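Local coordinates for amidohydrolase 3 domain-containing protein (Pyrococcus furiosus, PDB 3ICJ), which is an uncharacterised zinc-binding member of the amidohydrolase family that probably hydrolyses carbon-nitrogen bonds other than peptide bonds, at residues Asp380-Ile385 against Lys421-Ile426; Val444-Ala449 against Val461-Ala466. All blocks are in the same frame, centred on the assembly; numbering follows the deposited sequence.

Contact 1: Asp380-Ile385 against Lys421-Ile426; sequences DQLERI and KTLSSI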
ATOM      1  N   ASP A 380     -11.970   5.826 -24.006  1.00 37.75           N
ATOM      2  CA  ASP A 380     -13.415   5.629 -23.899  1.00 41.12           C
ATOM      3  C   ASP A 380     -13.909   5.324 -22.475  1.00 41.88           C
ATOM      4  O   ASP A 380     -15.110   5.379 -22.219  1.00 50.14           O
ATOM      5  CB  ASP A 380     -13.914   4.584 -24.919  1.00 41.67           C
ATOM      6  CG  ASP A 380     -13.400   3.166 -24.639  1.00 46.72           C
ATOM      7  OD1 ASP A 380     -13.716   2.595 -23.580  1.00 51.39           O
ATOM      8  OD2 ASP A 380     -12.717   2.591 -25.504  1.00 57.67           O
ATOM      9  N   GLN A 381     -12.997   5.013 -21.552  1.00 35.90           N
ATOM     10  CA  GLN A 381     -13.392   4.745 -20.170  1.00 38.23           C
ATOM     11  C   GLN A 381     -13.402   6.000 -19.311  1.00 40.47           C
ATOM     12  O   GLN A 381     -14.017   6.016 -18.241  1.00 39.44           O
ATOM     13  CB  GLN A 381     -12.464   3.694 -19.538  1.00 37.14           C
ATOM     14  CG  GLN A 381     -12.638   2.284 -20.110  1.00 42.39           C
ATOM     15  CD  GLN A 381     -11.563   1.330 -19.617  1.00 34.82           C
ATOM     16  OE1 GLN A 381     -10.389   1.688 -19.549  1.00 41.46           O
ATOM     17  NE2 GLN A 381     -11.966   0.132 -19.230  1.00 32.40           N
ATOM     18  N   LEU A 382     -12.716   7.042 -19.785  1.00 43.83           N
ATOM     19  CA  LEU A 382     -12.549   8.302 -19.048  1.00 39.47           C
ATOM     20  C   LEU A 382     -13.859   8.992 -18.668  1.00 41.95           C
ATOM     21  O   LEU A 382     -14.023   9.405 -17.523  1.00 39.56           O
ATOM     22  CB  LEU A 382     -11.674   9.282 -19.837  1.00 36.05           C
ATOM     23  CG  LEU A 382     -10.247   8.852 -20.162  1.00 33.94           C
ATOM     24  CD1 LEU A 382      -9.556   9.922 -21.007  1.00 36.91           C
ATOM     25  CD2 LEU A 382      -9.451   8.588 -18.878  1.00 31.98           C
ATOM     26  N   GLU A 383     -14.786   9.102 -19.621  1.00 45.58           N
ATOM     27  CA  GLU A 383     -16.101   9.682 -19.336  1.00 47.03           C
ATOM     28  C   GLU A 383     -16.853   8.958 -18.227  1.00 43.80           C
ATOM     29  O   GLU A 383     -17.493   9.612 -17.413  1.00 42.71           O
ATOM     30  CB  GLU A 383     -16.977   9.769 -20.597  1.00 51.54           C
ATOM     31  CG  GLU A 383     -16.683  10.992 -21.483  1.00 71.48           C
ATOM     32  CD  GLU A 383     -16.631  12.323 -20.712  1.00 84.28           C
ATOM     33  OE1 GLU A 383     -17.576  12.630 -19.949  1.00 85.45           O
ATOM     34  OE2 GLU A 383     -15.639  13.068 -20.883  1.00 89.21           O
ATOM     35  N   ARG A 384     -16.770   7.623 -18.198  1.00 36.45           N
ATOM     36  CA  ARG A 384     -17.458   6.817 -17.187  1.00 39.70           C
ATOM     37  C   ARG A 384     -16.873   7.054 -15.800  1.00 39.32           C
ATOM     38  O   ARG A 384     -17.612   7.101 -14.827  1.00 38.19           O
ATOM     39  CB  ARG A 384     -17.356   5.322 -17.494  1.00 42.83           C
ATOM     40  CG  ARG A 384     -18.105   4.854 -18.722  1.00 50.31           C
ATOM     41  CD  ARG A 384     -18.043   3.340 -18.809  1.00 43.72           C
ATOM     42  NE  ARG A 384     -19.013   2.705 -17.915  1.00 44.92           N
ATOM     43  CZ  ARG A 384     -19.008   1.412 -17.601  1.00 46.08           C
ATOM     44  NH1 ARG A 384     -19.949   0.916 -16.810  1.00 41.28           N
ATOM     45  NH2 ARG A 384     -18.063   0.611 -18.081  1.00 44.43           N
ATOM     46  N   ILE A 385     -15.547   7.192 -15.733  1.00 38.47           N
ATOM     47  CA  ILE A 385     -14.821   7.426 -14.480  1.00 36.60           C
ATOM     48  C   ILE A 385     -15.174   8.795 -13.910  1.00 38.20           C
ATOM     49  O   ILE A 385     -15.483   8.913 -12.726  1.00 35.70           O
ATOM     50  CB  ILE A 385     -13.283   7.243 -14.687  1.00 35.09           C
ATOM     51  CG1 ILE A 385     -12.964   5.768 -14.961  1.00 33.69           C
ATOM     52  CG2 ILE A 385     -12.466   7.723 -13.474  1.00 36.42           C
ATOM     53  CD1 ILE A 385     -11.559   5.512 -15.488  1.00 42.18           C
ATOM     54  N   LYS A 421      -1.709  12.186 -14.932  1.00 37.54           N
ATOM     55  CA  LYS A 421      -2.193  13.543 -15.183  1.00 33.36           C
ATOM     56  C   LYS A 421      -3.669  13.526 -15.619  1.00 38.05           C
ATOM     57  O   LYS A 421      -4.482  14.293 -15.100  1.00 42.48           O
ATOM     58  CB  LYS A 421      -1.293  14.247 -16.211  1.00 38.57           C
ATOM     59  CG  LYS A 421      -1.823  15.578 -16.747  1.00 40.65           C
ATOM     60  CD  LYS A 421      -1.838  16.634 -15.661  1.00 49.99           C
ATOM     61  CE  LYS A 421      -2.098  18.019 -16.233  1.00 57.51           C
ATOM     62  NZ  LYS A 421      -2.783  18.861 -15.220  1.00 63.97           N
ATOM     63  N   THR A 422      -4.006  12.629 -16.541  1.00 37.92           N
ATOM     64  CA  THR A 422      -5.366  12.521 -17.056  1.00 37.13           C
ATOM     65  C   THR A 422      -6.344  12.103 -15.959  1.00 36.12           C
ATOM     66  O   THR A 422      -7.347  12.780 -15.734  1.00 35.55           O
ATOM     67  CB  THR A 422      -5.435  11.555 -18.247  1.00 37.22           C
ATOM     68  OG1 THR A 422      -4.619  12.062 -19.293  1.00 37.18           O
ATOM     69  CG2 THR A 422      -6.868  11.417 -18.792  1.00 37.32           C
ATOM     70  N   LEU A 423      -6.037  11.011 -15.262  1.00 33.97           N
ATOM     71  CA  LEU A 423      -6.886  10.558 -14.168  1.00 36.50           C
ATOM     72  C   LEU A 423      -7.104  11.596 -13.055  1.00 37.52           C
ATOM     73  O   LEU A 423      -8.230  11.789 -12.595  1.00 36.99           O
ATOM     74  CB  LEU A 423      -6.389   9.216 -13.603  1.00 33.97           C
ATOM     75  CG  LEU A 423      -6.344   8.000 -14.541  1.00 38.02           C
ATOM     76  CD1 LEU A 423      -5.640   6.848 -13.834  1.00 34.59           C
ATOM     77  CD2 LEU A 423      -7.730   7.582 -15.030  1.00 36.39           C
ATOM     78  N   SER A 424      -6.045  12.299 -12.661  1.00 40.42           N
ATOM     79  CA  SER A 424      -6.162  13.318 -11.622  1.00 40.25           C
ATOM     80  C   SER A 424      -6.979  14.553 -12.056  1.00 40.70           C
ATOM     81  O   SER A 424      -7.574  15.227 -11.216  1.00 39.89           O
ATOM     82  CB  SER A 424      -4.780  13.727 -11.118  1.00 44.15           C
ATOM     83  OG  SER A 424      -4.064  14.369 -12.156  1.00 40.97           O
ATOM     84  N   SER A 425      -7.054  14.814 -13.363  1.00 35.76           N
ATOM     85  CA  SER A 425      -7.864  15.918 -13.875  1.00 41.25           C
ATOM     86  C   SER A 425      -9.369  15.597 -14.019  1.00 41.43           C
ATOM     87  O   SER A 425     -10.178  16.510 -14.164  1.00 41.37           O
ATOM     88  CB  SER A 425      -7.302  16.405 -15.214  1.00 44.84           C
ATOM     89  OG  SER A 425      -7.609  15.467 -16.239  1.00 48.06           O
ATOM     90  N   ILE A 426      -9.748  14.318 -13.989  1.00 37.65           N
ATOM     91  CA  ILE A 426     -11.173  13.958 -14.167  1.00 36.16           C
ATOM     92  C   ILE A 426     -11.863  13.400 -12.915  1.00 41.89           C
ATOM     93  O   ILE A 426     -13.093  13.318 -12.879  1.00 42.13           O
ATOM     94  CB  ILE A 426     -11.418  12.972 -15.352  1.00 38.39           C
ATOM     95  CG1 ILE A 426     -10.784  11.601 -15.051  1.00 36.26           C
ATOM     96  CG2 ILE A 426     -10.977  13.606 -16.704  1.00 37.59           C
ATOM     97  CD1 ILE A 426     -11.165  10.471 -15.990  1.00 50.44           C
TER
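Helical segments 380-385 and 421-426 cross at -30°, running in roughly the same direction, with their axes 10.3 Å from each other at closest approach. They draw together toward their C-terminal ends, where the CA atoms of Ile385 and Ile426 lie 7.5 Å apart. No hydrogen bond joins the segments, so the 233 Å² buried between them comes from van der Waals contact.

Leu382 and Ile426 carry most of it. Both methyls of Leu382 meet the Thr422 methyl, CD1 and CD2 each lying 3.8 Å from Thr422 CG2, with the two side chains crossing at about a right angle. Thr422 CG2 is available because it stands anti to the backbone N, while the hydroxyl on the other branch bonds to Glu459. Ile426 reaches out through CD1: CG1 sits between the backbone N and the carbonyl carbon (chi1 67°), and the chain then extends (chi2 169°). Its CD1 reaches the backbone at Leu382 O, 3.4 Å away, and touches Leu382 CD2 at 3.9 Å. The same methyl meets Ile385 CG2 at 3.9 Å, which places it between the two residues of the opposing helix. Leu423 CD2 adds looser contacts, 4.3 Å from Leu382 CD2 and slightly farther from Ile385 CD1.

Ile385 and Leu423 also both touch Ile392 on strand 391-394, so both helices rest on that strand. Two near-parallel helices packed over a parallel sheet are characteristic of the outer helical layer of the amidohydrolase (β/α)8 barrel; the Leu423 side chain is about 9 Å from that of zinc-binding His373.

Contact 2: Val444-Ala449 against Val461-Ala466; sequences VSIDAA and VSREEA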
ATOM      1  N   VAL A 444      10.710   9.118  -3.569  1.00 37.25           N
ATOM      2  CA  VAL A 444      11.110   8.282  -4.694  1.00 39.71           C
ATOM      3  C   VAL A 444       9.921   8.112  -5.663  1.00 38.74           C
ATOM      4  O   VAL A 444      10.110   8.113  -6.873  1.00 39.38           O
ATOM      5  CB  VAL A 444      11.714   6.913  -4.178  1.00 42.64           C
ATOM      6  CG1 VAL A 444      11.947   5.911  -5.301  1.00 46.49           C
ATOM      7  CG2 VAL A 444      13.026   7.154  -3.411  1.00 47.51           C
ATOM      8  N   SER A 445       8.698   7.999  -5.133  1.00 36.21           N
ATOM      9  CA  SER A 445       7.493   7.958  -5.964  1.00 35.87           C
ATOM     10  C   SER A 445       7.089   9.332  -6.542  1.00 34.34           C
ATOM     11  O   SER A 445       6.527   9.397  -7.628  1.00 36.51           O
ATOM     12  CB  SER A 445       6.299   7.349  -5.208  1.00 41.18           C
ATOM     13  OG  SER A 445       6.439   5.942  -5.098  1.00 43.56           O
ATOM     14  N   ILE A 446       7.354  10.410  -5.803  1.00 35.61           N
ATOM     15  CA  ILE A 446       7.124  11.780  -6.282  1.00 33.72           C
ATOM     16  C   ILE A 446       8.004  12.073  -7.518  1.00 39.62           C
ATOM     17  O   ILE A 446       7.519  12.629  -8.520  1.00 38.13           O
ATOM     18  CB  ILE A 446       7.366  12.817  -5.146  1.00 39.51           C
ATOM     19  CG1 ILE A 446       6.165  12.838  -4.198  1.00 37.38           C
ATOM     20  CG2 ILE A 446       7.570  14.263  -5.693  1.00 36.87           C
ATOM     21  CD1 ILE A 446       6.503  13.447  -2.915  1.00 51.83           C
ATOM     22  N   ASP A 447       9.276  11.678  -7.432  1.00 36.35           N
ATOM     23  CA  ASP A 447      10.252  11.797  -8.521  0.50 35.50           C
ATOM     24  C   ASP A 447       9.747  11.118  -9.790  1.00 34.99           C
ATOM     25  O   ASP A 447       9.862  11.661 -10.889  1.00 38.23           O
ATOM     26  CB  ASP A 447      11.564  11.140  -8.083  0.50 33.86           C
ATOM     27  CG  ASP A 447      12.755  11.641  -8.854  0.50 43.21           C
ATOM     28  OD1 ASP A 447      13.470  12.521  -8.317  0.50 51.79           O
ATOM     29  OD2 ASP A 447      12.981  11.158  -9.985  0.50 39.50           O
ATOM     30  N   ALA A 448       9.200   9.917  -9.619  1.00 37.82           N
ATOM     31  CA  ALA A 448       8.607   9.145 -10.713  1.00 36.61           C
ATOM     32  C   ALA A 448       7.414   9.852 -11.387  1.00 40.53           C
ATOM     33  O   ALA A 448       7.306   9.897 -12.620  1.00 35.23           O
ATOM     34  CB  ALA A 448       8.191   7.768 -10.201  1.00 39.92           C
ATOM     35  N   ALA A 449       6.519  10.404 -10.574  1.00 37.93           N
ATOM     36  CA  ALA A 449       5.296  11.045 -11.086  1.00 38.43           C
ATOM     37  C   ALA A 449       5.573  12.344 -11.849  1.00 36.29           C
ATOM     38  O   ALA A 449       4.828  12.740 -12.764  1.00 35.26           O
ATOM     39  CB  ALA A 449       4.341  11.317  -9.926  1.00 34.95           C
ATOM     40  N   VAL A 461       2.947  14.738 -13.904  1.00 34.59           N
ATOM     41  CA  VAL A 461       2.314  15.804 -13.123  1.00 36.80           C
ATOM     42  C   VAL A 461       3.419  16.746 -12.637  1.00 36.89           C
ATOM     43  O   VAL A 461       4.587  16.356 -12.604  1.00 37.94           O
ATOM     44  CB  VAL A 461       1.459  15.250 -11.925  1.00 36.21           C
ATOM     45  CG1 VAL A 461       0.253  14.444 -12.424  1.00 36.52           C
ATOM     46  CG2 VAL A 461       2.303  14.421 -10.967  1.00 34.27           C
ATOM     47  N   SER A 462       3.057  17.974 -12.265  1.00 36.46           N
ATOM     48  CA  SER A 462       4.016  18.941 -11.727  1.00 31.77           C
ATOM     49  C   SER A 462       4.380  18.539 -10.296  1.00 33.55           C
ATOM     50  O   SER A 462       3.706  17.693  -9.692  1.00 37.14           O
ATOM     51  CB  SER A 462       3.432  20.370 -11.769  1.00 32.72           C
ATOM     52  OG  SER A 462       2.401  20.502 -10.770  1.00 37.01           O
ATOM     53  N   ARG A 463       5.465  19.105  -9.760  1.00 34.14           N
ATOM     54  CA  ARG A 463       5.856  18.809  -8.367  1.00 35.92           C
ATOM     55  C   ARG A 463       4.755  19.163  -7.348  1.00 37.22           C
ATOM     56  O   ARG A 463       4.495  18.380  -6.424  1.00 34.54           O
ATOM     57  CB  ARG A 463       7.192  19.458  -8.007  1.00 35.11           C
ATOM     58  CG  ARG A 463       7.834  18.830  -6.767  1.00 41.93           C
ATOM     59  CD  ARG A 463       9.327  19.076  -6.766  1.00 46.29           C
ATOM     60  NE  ARG A 463       9.872  18.947  -5.420  1.00 59.41           N
ATOM     61  CZ  ARG A 463      10.352  17.821  -4.900  1.00 59.73           C
ATOM     62  NH1 ARG A 463      10.820  17.810  -3.657  1.00 58.20           N
ATOM     63  NH2 ARG A 463      10.379  16.712  -5.628  1.00 55.13           N
ATOM     64  N   GLU A 464       4.100  20.310  -7.553  1.00 37.73           N
ATOM     65  CA  GLU A 464       2.955  20.757  -6.735  0.50 39.10           C
ATOM     66  C   GLU A 464       1.821  19.738  -6.745  1.00 37.26           C
ATOM     67  O   GLU A 464       1.255  19.408  -5.704  1.00 38.23           O
ATOM     68  CB  GLU A 464       2.382  22.077  -7.267  0.50 39.84           C
ATOM     69  CG  GLU A 464       3.300  23.283  -7.211  0.50 44.30           C
ATOM     70  CD  GLU A 464       2.684  24.485  -7.899  0.50 49.47           C
ATOM     71  OE1 GLU A 464       1.553  24.354  -8.411  0.50 48.84           O
ATOM     72  OE2 GLU A 464       3.317  25.560  -7.922  0.50 54.88           O
ATOM     73  N   GLU A 465       1.484  19.257  -7.946  1.00 32.82           N
ATOM     74  CA  GLU A 465       0.384  18.318  -8.111  1.00 35.85           C
ATOM     75  C   GLU A 465       0.724  17.008  -7.421  1.00 30.51           C
ATOM     76  O   GLU A 465      -0.119  16.454  -6.733  1.00 34.73           O
ATOM     77  CB  GLU A 465       0.058  18.066  -9.592  1.00 35.65           C
ATOM     78  CG  GLU A 465      -0.634  19.237 -10.313  1.00 45.52           C
ATOM     79  CD  GLU A 465      -0.714  19.038 -11.837  1.00 55.28           C
ATOM     80  OE1 GLU A 465       0.300  18.652 -12.464  1.00 47.32           O
ATOM     81  OE2 GLU A 465      -1.791  19.278 -12.417  1.00 56.11           O
ATOM     82  N   ALA A 466       1.957  16.519  -7.607  1.00 34.59           N
ATOM     83  CA  ALA A 466       2.396  15.253  -6.992  1.00 30.34           C
ATOM     84  C   ALA A 466       2.321  15.307  -5.463  1.00 36.82           C
ATOM     85  O   ALA A 466       1.886  14.345  -4.829  1.00 37.93           O
ATOM     86  CB  ALA A 466       3.803  14.874  -7.451  1.00 28.35           C
TER
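The guanidinium group of Arg463 meets Ile446 obliquely, with the methyl CG2 presented neither squarely to a face nor to an edge; the closest pair is Ile446 CG2 and Arg463 NH2, 3.7 Å apart. Arg463 gets there by leaving its backbone with CG anti to N (chi1 -162°) and staying extended as far as NE, and it crosses the isoleucine at about a right angle. Its NE bonds to Pro501 O, which helps to fix the position of the flat group, and Trp443 also touches this side chain.

The other flat group, the carboxylate of Glu465, turns back to its own helix start. Ser462 N donates to Glu465 OE1 through the anti lone pair, with an N-H...O angle of 177°, and Glu465 N in turn donates to Ser462 OG at 3.2 Å.

Across the segments, Val461 N donates to Ala449 O at 3.0 Å, nearly straight (171°). Val461 CG2, placed between its own backbone N and carbonyl carbon, also lies 3.5 Å from Ala449 O, the acceptor of that bond. Beside this bond, small apolar groups meet: Val461 CG2 touches Ala449 CB at 3.9 Å, and Ala466 CB stands 4.2 Å from Ile446 CG2. Ala449 CB and Ala466 CB face each other at 4.4 Å; at Ile446 and Ala466 the CA atoms come within 5.9 Å. Phe431 of strand 429-431 touches both alanines. Ser462 and Glu465 thus form a capping box, with Ser462 as N-cap of helix 463-477, and this helix start packs against helix 442-451.

How the contacts relate
Following the chain from the N terminus, contact 1 closes first, bringing helix 420-426 back to helix 379-388 across 35 intervening residues that include strand 391-394. Only afterwards does contact 2 open, and it spans a much shorter loop of 11 residues between helix 442-451 and the start of helix 463-477. The two are therefore in series, neither enclosing nor crossing the other. Although their centres are 19 Å apart, they touch directly: Lys421 NZ forms a 3.0 Å salt bridge with Glu465 OE2, and Lys421 CA packs against Val461 CG1. Helix 420-426 is thereby tied to helix 379-388 through contact 1 and to the beginning of helix 463-477 through this junction.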